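At4g34840 (Arabidopsis thaliana, PDB 3BSF) is a nucleosidase of the phosphorylase superfamily, an alpha/beta protein modelled with adenine bound in a pocket. Local coordinates at residues A[18-32]-A[232-244]. Numbering follows the deposited sequence.
Sequences FIVAMQKEAQPLINR and TAKLDESLTKVID
The backbone O of Asp-236, whose carboxylate reaches across to Arg-32, is gripped twice by Thr-240: through its backbone N, 3.0 Å away, and through OG1, 3.2 Å away, which stands above the carbonyl plane. The OG1 bond gives the buried threonine hydroxyl an acceptor in its own helix, while Thr-240 OG1 also sits over one face of the Arg-32 guanidinium, 3.4 Å above its plane and displaced toward the edge. Arginine is long enough to span the helices: its chain leaves with CG anti to the backbone N, then bends at chi3 (-53°), bringing NH2 to 2.7 Å from Asp-236 OD2. The guanidinium and carboxylate planes stand nearly perpendicular (89°), and the hydrogen bond within this salt bridge is weak and bent. Pro-28 lays CB against Asp-236 CG at 3.5 Å; having no N-H, it suits the kink in helix 23-32. In the layered alpha/beta fold of the phosphorylase superfamily, both helices pack on one face of the central sheet, their axes, over these segments, crossing at -49° with a closest approach of 8.4 Å, while Ile-19 points to helix 79-91 on the other. Deeper, toward the sheet, Leu-29 CD1 meets Ile-243 CD1 at 4.1 Å, and the Phe-18 ring brings CZ to within 3.9 Å of Ile-243 CG1. These branched and aromatic groups suit a water-poor interior that Ile-63 of strand 59-65 extends. Near the adenine, Glu-25 turns its carboxylate to Thr-103, while its backbone packs beside Thr-232 OG1.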
loop_
_atom_site.group_PDB
_atom_site.type_symbol
_atom_site.label_atom_id
_atom_site.label_comp_id
_atom_site.label_asym_id
_atom_site.label_seq_id
_atom_site.Cartn_x
_atom_site.Cartn_y
_atom_site.Cartn_z
ATOM N N PHE A 18 12.031 -10.810 9.644
ATOM C CA PHE A 18 12.637 -9.664 8.980
ATOM C C PHE A 18 11.909 -9.375 7.683
ATOM O O PHE A 18 11.675 -10.286 6.882
ATOM C CB PHE A 18 14.087 -9.956 8.638
ATOM C CG PHE A 18 15.022 -9.750 9.769
ATOM C CD1 PHE A 18 15.589 -8.505 9.990
ATOM C CD2 PHE A 18 15.317 -10.796 10.637
ATOM C CE1 PHE A 18 16.440 -8.296 11.060
ATOM C CE2 PHE A 18 16.165 -10.606 11.715
ATOM C CZ PHE A 18 16.732 -9.352 11.933
ATOM N N ILE A 19 11.550 -8.116 7.472
ATOM C CA ILE A 19 10.886 -7.711 6.233
ATOM C C ILE A 19 11.878 -6.857 5.410
ATOM O O ILE A 19 12.302 -5.781 5.850
ATOM C CB ILE A 19 9.606 -6.881 6.533
ATOM C CG1 ILE A 19 8.599 -7.731 7.310
ATOM C CG2 ILE A 19 8.984 -6.374 5.244
ATOM C CD1 ILE A 19 8.018 -8.913 6.524
ATOM N N VAL A 20 12.276 -7.344 4.236
ATOM C CA VAL A 20 13.193 -6.576 3.395
ATOM C C VAL A 20 12.600 -6.391 1.992
ATOM O O VAL A 20 12.075 -7.340 1.409
ATOM C CB VAL A 20 14.587 -7.256 3.310
ATOM C CG1 VAL A 20 15.033 -7.670 4.702
ATOM C CG2 VAL A 20 14.545 -8.450 2.365
ATOM N N ALA A 21 12.674 -5.163 1.472
ATOM C CA ALA A 21 12.127 -4.831 0.155
ATOM C C ALA A 21 12.894 -5.504 -0.959
ATOM O O ALA A 21 12.304 -6.020 -1.911
ATOM C CB ALA A 21 12.136 -3.313 -0.055
ATOM N N MET A 22 14.215 -5.480 -0.841
ATOM C CA MET A 22 15.075 -6.086 -1.843
ATOM C C MET A 22 15.882 -7.234 -1.260
ATOM O O MET A 22 16.453 -7.119 -0.167
ATOM C CB MET A 22 16.025 -5.046 -2.413
ATOM C CG MET A 22 15.313 -3.840 -2.965
ATOM S SD MET A 22 16.436 -2.814 -3.939
ATOM C CE MET A 22 17.729 -2.408 -2.730
ATOM N N GLN A 23 15.936 -8.342 -1.986
ATOM C CA GLN A 23 16.688 -9.476 -1.497
ATOM C C GLN A 23 18.181 -9.138 -1.452
ATOM O O GLN A 23 18.928 -9.666 -0.626
ATOM C CB GLN A 23 16.450 -10.678 -2.388
ATOM C CG GLN A 23 16.967 -11.943 -1.776
ATOM C CD GLN A 23 16.941 -13.088 -2.739
ATOM O OE1 GLN A 23 15.924 -13.336 -3.390
ATOM N NE2 GLN A 23 18.055 -13.803 -2.839
ATOM N N LYS A 24 18.612 -8.256 -2.344
ATOM C CA LYS A 24 20.011 -7.846 -2.380
ATOM C C LYS A 24 20.430 -7.333 -1.010
ATOM O O LYS A 24 21.479 -7.713 -0.496
ATOM C CB LYS A 24 20.231 -6.725 -3.407
ATOM C CG LYS A 24 20.052 -7.137 -4.845
ATOM C CD LYS A 24 20.465 -6.027 -5.825
ATOM C CE LYS A 24 19.530 -4.820 -5.790
ATOM N NZ LYS A 24 19.698 -3.943 -6.987
ATOM N N GLU A 25 19.605 -6.475 -0.420
ATOM C CA GLU A 25 19.916 -5.888 0.878
ATOM C C GLU A 25 20.125 -6.917 1.992
ATOM O O GLU A 25 20.975 -6.739 2.870
ATOM C CB GLU A 25 18.809 -4.919 1.278
ATOM C CG GLU A 25 18.475 -3.902 0.208
ATOM C CD GLU A 25 17.394 -2.940 0.652
ATOM O OE1 GLU A 25 16.334 -3.407 1.136
ATOM O OE2 GLU A 25 17.604 -1.713 0.511
ATOM N N ALA A 26 19.365 -8.004 1.940
ATOM C CA ALA A 26 19.444 -9.037 2.963
ATOM C C ALA A 26 20.510 -10.102 2.723
ATOM O O ALA A 26 21.022 -10.701 3.675
ATOM C CB ALA A 26 18.074 -9.707 3.112
ATOM N N GLN A 27 20.845 -10.329 1.457
ATOM C CA GLN A 27 21.805 -11.363 1.085
ATOM C C GLN A 27 22.928 -11.661 2.079
ATOM O O GLN A 27 22.994 -12.776 2.593
ATOM C CB GLN A 27 22.399 -11.064 -0.295
ATOM C CG GLN A 27 22.922 -12.301 -1.007
ATOM C CD GLN A 27 21.897 -13.425 -1.025
ATOM O OE1 GLN A 27 21.977 -14.376 -0.234
ATOM N NE2 GLN A 27 20.912 -13.310 -1.917
ATOM N N PRO A 28 23.811 -10.673 2.375
ATOM C CA PRO A 28 24.916 -10.895 3.318
ATOM C C PRO A 28 24.485 -11.596 4.611
ATOM O O PRO A 28 25.086 -12.602 5.025
ATOM C CB PRO A 28 25.437 -9.480 3.579
ATOM C CG PRO A 28 25.145 -8.770 2.318
ATOM C CD PRO A 28 23.741 -9.245 2.008
ATOM N N LEU A 29 23.453 -11.048 5.248
ATOM C CA LEU A 29 22.945 -11.620 6.480
ATOM C C LEU A 29 22.613 -13.094 6.229
ATOM O O LEU A 29 23.074 -13.970 6.966
ATOM C CB LEU A 29 21.699 -10.854 6.942
ATOM C CG LEU A 29 21.035 -11.366 8.220
ATOM C CD1 LEU A 29 21.993 -11.192 9.398
ATOM C CD2 LEU A 29 19.733 -10.617 8.463
ATOM N N ILE A 30 21.832 -13.355 5.175
ATOM C CA ILE A 30 21.426 -14.717 4.802
ATOM C C ILE A 30 22.643 -15.644 4.737
ATOM O O ILE A 30 22.598 -16.799 5.181
ATOM C CB ILE A 30 20.693 -14.736 3.422
ATOM C CG1 ILE A 30 19.434 -13.867 3.488
ATOM C CG2 ILE A 30 20.300 -16.155 3.050
ATOM C CD1 ILE A 30 18.653 -13.832 2.196
ATOM N N ASN A 31 23.738 -15.129 4.193
ATOM C CA ASN A 31 24.951 -15.910 4.084
ATOM C C ASN A 31 25.596 -16.178 5.432
ATOM O O ASN A 31 25.855 -17.327 5.767
ATOM C CB ASN A 31 25.945 -15.202 3.169
ATOM C CG ASN A 31 25.436 -15.088 1.746
ATOM O OD1 ASN A 31 24.688 -15.949 1.276
ATOM N ND2 ASN A 31 25.845 -14.032 1.046
ATOM N N ARG A 32 25.839 -15.125 6.209
ATOM C CA ARG A 32 26.488 -15.287 7.509
ATOM C C ARG A 32 25.733 -16.234 8.433
ATOM O O ARG A 32 26.340 -17.039 9.144
ATOM C CB ARG A 32 26.675 -13.932 8.210
ATOM C CG ARG A 32 27.667 -13.989 9.377
ATOM C CD ARG A 32 27.795 -12.658 10.126
ATOM N NE ARG A 32 28.092 -11.533 9.236
ATOM C CZ ARG A 32 28.536 -10.345 9.645
ATOM N NH1 ARG A 32 28.741 -10.120 10.937
ATOM N NH2 ARG A 32 28.783 -9.385 8.763
ATOM N N THR A 232 25.367 -1.725 2.405
ATOM C CA THR A 232 24.599 -2.964 2.530
ATOM C C THR A 232 25.435 -3.974 3.320
ATOM O O THR A 232 24.916 -4.933 3.903
ATOM C CB THR A 232 24.264 -3.567 1.149
ATOM O OG1 THR A 232 23.075 -4.363 1.248
ATOM C CG2 THR A 232 25.410 -4.445 0.658
ATOM N N ALA A 233 26.743 -3.741 3.318
ATOM C CA ALA A 233 27.685 -4.581 4.029
ATOM C C ALA A 233 27.666 -4.168 5.496
ATOM O O ALA A 233 27.451 -5.000 6.377
ATOM C CB ALA A 233 29.080 -4.404 3.449
ATOM N N LYS A 234 27.886 -2.880 5.750
ATOM C CA LYS A 234 27.880 -2.349 7.114
ATOM C C LYS A 234 26.532 -2.652 7.774
ATOM O O LYS A 234 26.464 -2.936 8.974
ATOM C CB LYS A 234 28.121 -0.835 7.091
ATOM C CG LYS A 234 28.062 -0.132 8.453
ATOM C CD LYS A 234 29.291 -0.411 9.316
ATOM C CE LYS A 234 29.262 0.395 10.620
ATOM N NZ LYS A 234 28.175 -0.012 11.561
ATOM N N LEU A 235 25.464 -2.593 6.984
ATOM C CA LEU A 235 24.127 -2.871 7.487
ATOM C C LEU A 235 24.080 -4.312 8.002
ATOM O O LEU A 235 23.642 -4.569 9.124
ATOM C CB LEU A 235 23.094 -2.674 6.373
ATOM C CG LEU A 235 21.613 -2.654 6.768
ATOM C CD1 LEU A 235 21.328 -1.460 7.677
ATOM C CD2 LEU A 235 20.764 -2.577 5.514
ATOM N N ASP A 236 24.531 -5.248 7.173
ATOM C CA ASP A 236 24.559 -6.653 7.552
ATOM C C ASP A 236 25.291 -6.826 8.883
ATOM O O ASP A 236 24.713 -7.315 9.851
ATOM C CB ASP A 236 25.259 -7.475 6.470
ATOM C CG ASP A 236 25.806 -8.796 7.001
ATOM O OD1 ASP A 236 25.022 -9.548 7.625
ATOM O OD2 ASP A 236 27.012 -9.088 6.802
ATOM N N GLU A 237 26.564 -6.432 8.920
ATOM C CA GLU A 237 27.382 -6.527 10.127
ATOM C C GLU A 237 26.582 -6.051 11.341
ATOM O O GLU A 237 26.627 -6.659 12.413
ATOM C CB GLU A 237 28.641 -5.660 9.970
ATOM C CG GLU A 237 29.402 -5.391 11.268
ATOM C CD GLU A 237 30.180 -4.074 11.243
ATOM O OE1 GLU A 237 31.078 -3.924 10.377
ATOM O OE2 GLU A 237 29.889 -3.190 12.090
ATOM N N SER A 238 25.840 -4.966 11.155
ATOM C CA SER A 238 25.034 -4.384 12.218
ATOM C C SER A 238 23.828 -5.221 12.640
ATOM O O SER A 238 23.578 -5.409 13.837
ATOM C CB SER A 238 24.563 -2.999 11.793
ATOM O OG SER A 238 25.673 -2.173 11.490
ATOM N N LEU A 239 23.068 -5.712 11.666
ATOM C CA LEU A 239 21.895 -6.528 11.973
ATOM C C LEU A 239 22.312 -7.773 12.766
ATOM O O LEU A 239 21.654 -8.151 13.730
ATOM C CB LEU A 239 21.177 -6.923 10.678
ATOM C CG LEU A 239 20.554 -5.744 9.921
ATOM C CD1 LEU A 239 20.234 -6.150 8.501
ATOM C CD2 LEU A 239 19.316 -5.262 10.642
ATOM N N THR A 240 23.409 -8.400 12.360
ATOM C CA THR A 240 23.907 -9.572 13.056
ATOM C C THR A 240 24.051 -9.278 14.552
ATOM O O THR A 240 23.471 -9.974 15.402
ATOM C CB THR A 240 25.272 -9.981 12.500
ATOM O OG1 THR A 240 25.150 -10.236 11.093
ATOM C CG2 THR A 240 25.790 -11.225 13.223
ATOM N N LYS A 241 24.829 -8.241 14.861
ATOM C CA LYS A 241 25.067 -7.836 16.245
ATOM C C LYS A 241 23.756 -7.469 16.954
ATOM O O LYS A 241 23.678 -7.515 18.182
ATOM C CB LYS A 241 26.056 -6.657 16.294
ATOM C CG LYS A 241 27.477 -6.969 15.767
ATOM C CD LYS A 241 28.249 -7.978 16.640
ATOM C CE LYS A 241 29.687 -8.226 16.139
ATOM N NZ LYS A 241 29.776 -9.030 14.870
ATOM N N VAL A 242 22.729 -7.104 16.184
ATOM C CA VAL A 242 21.420 -6.777 16.763
ATOM C C VAL A 242 20.727 -8.092 17.148
ATOM O O VAL A 242 20.156 -8.202 18.232
ATOM C CB VAL A 242 20.505 -6.019 15.754
ATOM C CG1 VAL A 242 19.163 -5.714 16.390
ATOM C CG2 VAL A 242 21.163 -4.739 15.316
ATOM N N ILE A 243 20.792 -9.078 16.247
ATOM C CA ILE A 243 20.189 -10.398 16.460
ATOM C C ILE A 243 20.866 -11.019 17.650
ATOM O O ILE A 243 20.227 -11.622 18.519
ATOM C CB ILE A 243 20.436 -11.363 15.274
ATOM C CG1 ILE A 243 19.674 -10.910 14.028
ATOM C CG2 ILE A 243 19.988 -12.763 15.664
ATOM C CD1 ILE A 243 19.883 -11.811 12.823
ATOM N N ASP A 244 22.185 -10.875 17.646
ATOM C CA ASP A 244 23.050 -11.385 18.695
ATOM C C ASP A 244 22.684 -10.817 20.087
ATOM O O ASP A 244 22.750 -11.530 21.095
ATOM C CB ASP A 244 24.493 -11.026 18.338
ATOM C CG ASP A 244 25.496 -11.744 19.195
ATOM O OD1 ASP A 244 26.573 -11.159 19.464
ATOM O OD2 ASP A 244 25.209 -12.899 19.586
#